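Local coordinates for glutathione peroxidase-like protein (Trypanosoma brucei, PDB 2VUP) that probably reduces hydroperoxides as a tryparedoxin-dependent peroxidase of the glutathione peroxidase family, at residues S58-T63 / I148-T153. Sequence-based numbering, arbitrary orientation.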
ATOM      1  N   SER A  58     -10.896   7.425  -1.862  1.00 18.43           N
ATOM      2  CA  SER A  58     -11.803   7.309  -3.015  1.00 19.97           C
ATOM      3  C   SER A  58     -12.140   8.665  -3.653  1.00 20.67           C
ATOM      4  O   SER A  58     -12.575   8.736  -4.800  1.00 21.18           O
ATOM      5  CB  SER A  58     -13.097   6.597  -2.603  1.00 19.61           C
ATOM      6  OG  SER A  58     -12.822   5.288  -2.134  1.00 20.01           O
ATOM      7  N   LYS A  59     -11.933   9.729  -2.890  1.00 21.96           N
ATOM      8  CA  LYS A  59     -12.329  11.070  -3.283  1.00 22.79           C
ATOM      9  C   LYS A  59     -11.122  11.998  -3.347  1.00 22.87           C
ATOM     10  O   LYS A  59     -11.221  13.170  -2.987  1.00 23.54           O
ATOM     11  CB  LYS A  59     -13.336  11.619  -2.273  1.00 23.00           C
ATOM     12  CG  LYS A  59     -14.728  11.015  -2.340  1.00 24.17           C
ATOM     13  CD  LYS A  59     -15.441  11.340  -1.040  1.00 27.66           C
ATOM     14  CE  LYS A  59     -16.825  11.947  -1.251  1.00 29.17           C
ATOM     15  NZ  LYS A  59     -17.303  12.577   0.025  1.00 30.46           N
ATOM     16  N   CYS A  60      -9.985  11.465  -3.785  1.00 22.83           N
ATOM     17  CA  CYS A  60      -8.736  12.222  -3.846  1.00 23.05           C
ATOM     18  C   CYS A  60      -8.446  12.617  -5.293  1.00 23.14           C
ATOM     19  O   CYS A  60      -8.961  12.000  -6.228  1.00 23.06           O
ATOM     20  CB  CYS A  60      -7.584  11.380  -3.275  1.00 22.74           C
ATOM     21  SG  CYS A  60      -5.939  12.150  -3.303  1.00 22.08           S
ATOM     22  N   GLY A  61      -7.625  13.650  -5.472  1.00 23.12           N
ATOM     23  CA  GLY A  61      -7.147  14.026  -6.807  1.00 23.34           C
ATOM     24  C   GLY A  61      -6.170  13.002  -7.370  1.00 23.49           C
ATOM     25  O   GLY A  61      -5.923  12.955  -8.582  1.00 23.39           O
ATOM     26  N   TYR A  62      -5.615  12.175  -6.484  1.00 23.09           N
ATOM     27  CA  TYR A  62      -4.758  11.067  -6.899  1.00 22.89           C
ATOM     28  C   TYR A  62      -5.489   9.729  -7.072  1.00 22.66           C
ATOM     29  O   TYR A  62      -4.878   8.755  -7.491  1.00 22.62           O
ATOM     30  CB  TYR A  62      -3.592  10.903  -5.928  1.00 22.85           C
ATOM     31  CG  TYR A  62      -2.540  11.990  -6.007  1.00 22.70           C
ATOM     32  CD1 TYR A  62      -1.727  12.117  -7.135  1.00 22.15           C
ATOM     33  CD2 TYR A  62      -2.341  12.875  -4.941  1.00 21.70           C
ATOM     34  CE1 TYR A  62      -0.751  13.107  -7.207  1.00 23.53           C
ATOM     35  CE2 TYR A  62      -1.362  13.870  -5.000  1.00 21.39           C
ATOM     36  CZ  TYR A  62      -0.572  13.976  -6.139  1.00 22.61           C
ATOM     37  OH  TYR A  62       0.403  14.939  -6.217  1.00 23.72           O
ATOM     38  N   THR A  63      -6.782   9.679  -6.756  1.00 22.87           N
ATOM     39  CA  THR A  63      -7.552   8.422  -6.842  1.00 23.11           C
ATOM     40  C   THR A  63      -7.441   7.723  -8.212  1.00 23.72           C
ATOM     41  O   THR A  63      -7.050   6.554  -8.278  1.00 23.26           O
ATOM     42  CB  THR A  63      -9.040   8.611  -6.449  1.00 23.10           C
ATOM     43  OG1 THR A  63      -9.128   9.125  -5.118  1.00 22.40           O
ATOM     44  CG2 THR A  63      -9.799   7.280  -6.511  1.00 23.20           C
ATOM     45  N   ILE A 148       3.256  10.305   6.852  1.00 19.11           N
ATOM     46  CA  ILE A 148       2.649  10.191   5.529  1.00 17.93           C
ATOM     47  C   ILE A 148       2.079  11.568   5.206  1.00 17.65           C
ATOM     48  O   ILE A 148       1.410  12.174   6.045  1.00 17.50           O
ATOM     49  CB  ILE A 148       1.537   9.091   5.488  1.00 17.59           C
ATOM     50  CG1 ILE A 148       2.079   7.722   5.944  1.00 16.79           C
ATOM     51  CG2 ILE A 148       0.875   9.002   4.105  1.00 17.01           C
ATOM     52  CD1 ILE A 148       3.092   7.074   5.001  1.00 15.83           C
ATOM     53  N   LYS A 149       2.343  12.070   4.003  1.00 17.72           N
ATOM     54  CA  LYS A 149       1.917  13.433   3.642  1.00 17.82           C
ATOM     55  C   LYS A 149       0.547  13.514   2.985  1.00 17.35           C
ATOM     56  O   LYS A 149      -0.151  14.529   3.090  1.00 17.53           O
ATOM     57  CB  LYS A 149       2.973  14.119   2.764  1.00 19.04           C
ATOM     58  CG  LYS A 149       4.261  14.488   3.530  1.00 19.82           C
ATOM     59  CD  LYS A 149       3.991  15.579   4.566  1.00 22.19           C
ATOM     60  CE  LYS A 149       5.277  16.058   5.249  1.00 22.60           C
ATOM     61  NZ  LYS A 149       5.159  17.474   5.728  1.00 23.96           N
ATOM     62  N   TRP A 150       0.157  12.450   2.297  1.00 16.49           N
ATOM     63  CA  TRP A 150      -1.110  12.449   1.593  1.00 15.34           C
ATOM     64  C   TRP A 150      -1.545  11.040   1.225  1.00 14.60           C
ATOM     65  O   TRP A 150      -0.786  10.085   1.404  1.00 14.29           O
ATOM     66  CB  TRP A 150      -1.011  13.327   0.329  1.00 15.13           C
ATOM     67  CG  TRP A 150      -2.323  13.917  -0.094  1.00 14.18           C
ATOM     68  CD1 TRP A 150      -3.019  13.625  -1.225  1.00 13.93           C
ATOM     69  CD2 TRP A 150      -3.094  14.909   0.606  1.00 13.80           C
ATOM     70  NE1 TRP A 150      -4.171  14.358  -1.274  1.00 12.96           N
ATOM     71  CE2 TRP A 150      -4.243  15.159  -0.166  1.00 14.00           C
ATOM     72  CE3 TRP A 150      -2.921  15.608   1.809  1.00 14.44           C
ATOM     73  CZ2 TRP A 150      -5.225  16.078   0.223  1.00 14.76           C
ATOM     74  CZ3 TRP A 150      -3.896  16.517   2.200  1.00 14.96           C
ATOM     75  CH2 TRP A 150      -5.034  16.743   1.404  1.00 14.77           C
ATOM     76  N   ASN A 151      -2.778  10.929   0.724  1.00 13.92           N
ATOM     77  CA  ASN A 151      -3.285   9.714   0.091  1.00 13.80           C
ATOM     78  C   ASN A 151      -2.355   9.285  -1.045  1.00 14.10           C
ATOM     79  O   ASN A 151      -1.749  10.137  -1.707  1.00 14.23           O
ATOM     80  CB  ASN A 151      -4.692   9.963  -0.490  1.00 13.66           C
ATOM     81  CG  ASN A 151      -5.621  10.691   0.474  1.00 13.23           C
ATOM     82  OD1 ASN A 151      -5.966  10.181   1.544  1.00 11.99           O
ATOM     83  ND2 ASN A 151      -6.046  11.883   0.086  1.00 14.71           N
ATOM     84  N   PHE A 152      -2.255   7.971  -1.263  1.00 14.30           N
ATOM     85  CA  PHE A 152      -1.493   7.347  -2.363  1.00 14.53           C
ATOM     86  C   PHE A 152       0.027   7.364  -2.264  1.00 14.71           C
ATOM     87  O   PHE A 152       0.740   7.214  -3.267  1.00 14.61           O
ATOM     88  CB  PHE A 152      -2.035   7.732  -3.752  1.00 14.58           C
ATOM     89  CG  PHE A 152      -3.439   7.286  -3.953  1.00 14.72           C
ATOM     90  CD1 PHE A 152      -3.712   5.983  -4.363  1.00 14.57           C
ATOM     91  CD2 PHE A 152      -4.500   8.135  -3.651  1.00 15.02           C
ATOM     92  CE1 PHE A 152      -5.025   5.546  -4.506  1.00 15.68           C
ATOM     93  CE2 PHE A 152      -5.814   7.706  -3.792  1.00 15.65           C
ATOM     94  CZ  PHE A 152      -6.076   6.404  -4.222  1.00 15.29           C
ATOM     95  N   THR A 153       0.510   7.537  -1.041  1.00 14.90           N
ATOM     96  CA  THR A 153       1.881   7.210  -0.717  1.00 15.38           C
ATOM     97  C   THR A 153       1.972   5.684  -0.813  1.00 15.86           C
ATOM     98  O   THR A 153       1.007   4.977  -0.483  1.00 15.12           O
ATOM     99  CB  THR A 153       2.237   7.717   0.692  1.00 15.47           C
ATOM    100  OG1 THR A 153       1.902   9.113   0.795  1.00 14.97           O
ATOM    101  CG2 THR A 153       3.725   7.516   1.009  1.00 15.04           C
TER
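Cys60, the predicted active-site cysteine, touches Trp150 and Asn151 with its SG. This SG lies 3.4 Å from Asn151 ND2, which donates a weak, bent hydrogen bond to it (N-H...S angle 146°). Trp150 NE1 is 3.5 Å from Cys60 SG, and the sulfur sits oblique to the indole ring. The amide nitrogen of Asn151 lies over one face of that indole, toward its rim. Cysteine, tryptophan and asparagine grouped in this way are characteristic of the glutathione peroxidase active site. Gln95, which touches Asn151, probably completes the group.

Tyr62 approaches Trp150 at about a right angle. Its CD2 meets Trp150 CD1 at 3.9 Å, and CD1 lies at the edge of the phenol ring. Phe152 fills the other part of the contact. Phe152 CD2 packs on Tyr62 CB at 3.7 Å. Phe152 CE2 reaches Thr63 CA at 3.6 Å. Tyr62 O stands over the centre of one face.

The next layer fixes the cysteine. Its torsion (chi1 179°) swings SG away from its own backbone N, to where Tyr62 N, Asn151 ND2 and Trp150 NE1 surround it. Tyr62 N donates a nearly straight bond to Cys60 SG at 3.2 Å. Cys60 N donates to Thr63 OG1 at 2.8 Å, part of a capping box entering helix 63-77. A type II turn from Trp150 to Thr153 presents the partner side chains, and Asn55 ND2 bonds to Trp150 O.

The contact joins two loops of the thioredoxin fold: one runs from strand 51-56 into helix 63-77, the other into strand 154-157, antiparallel to 51-56. Phe152 rests on Tyr54 and Val56 of strand 51-56, and Thr63 on Phe106 and Phe111 of helix 100-111.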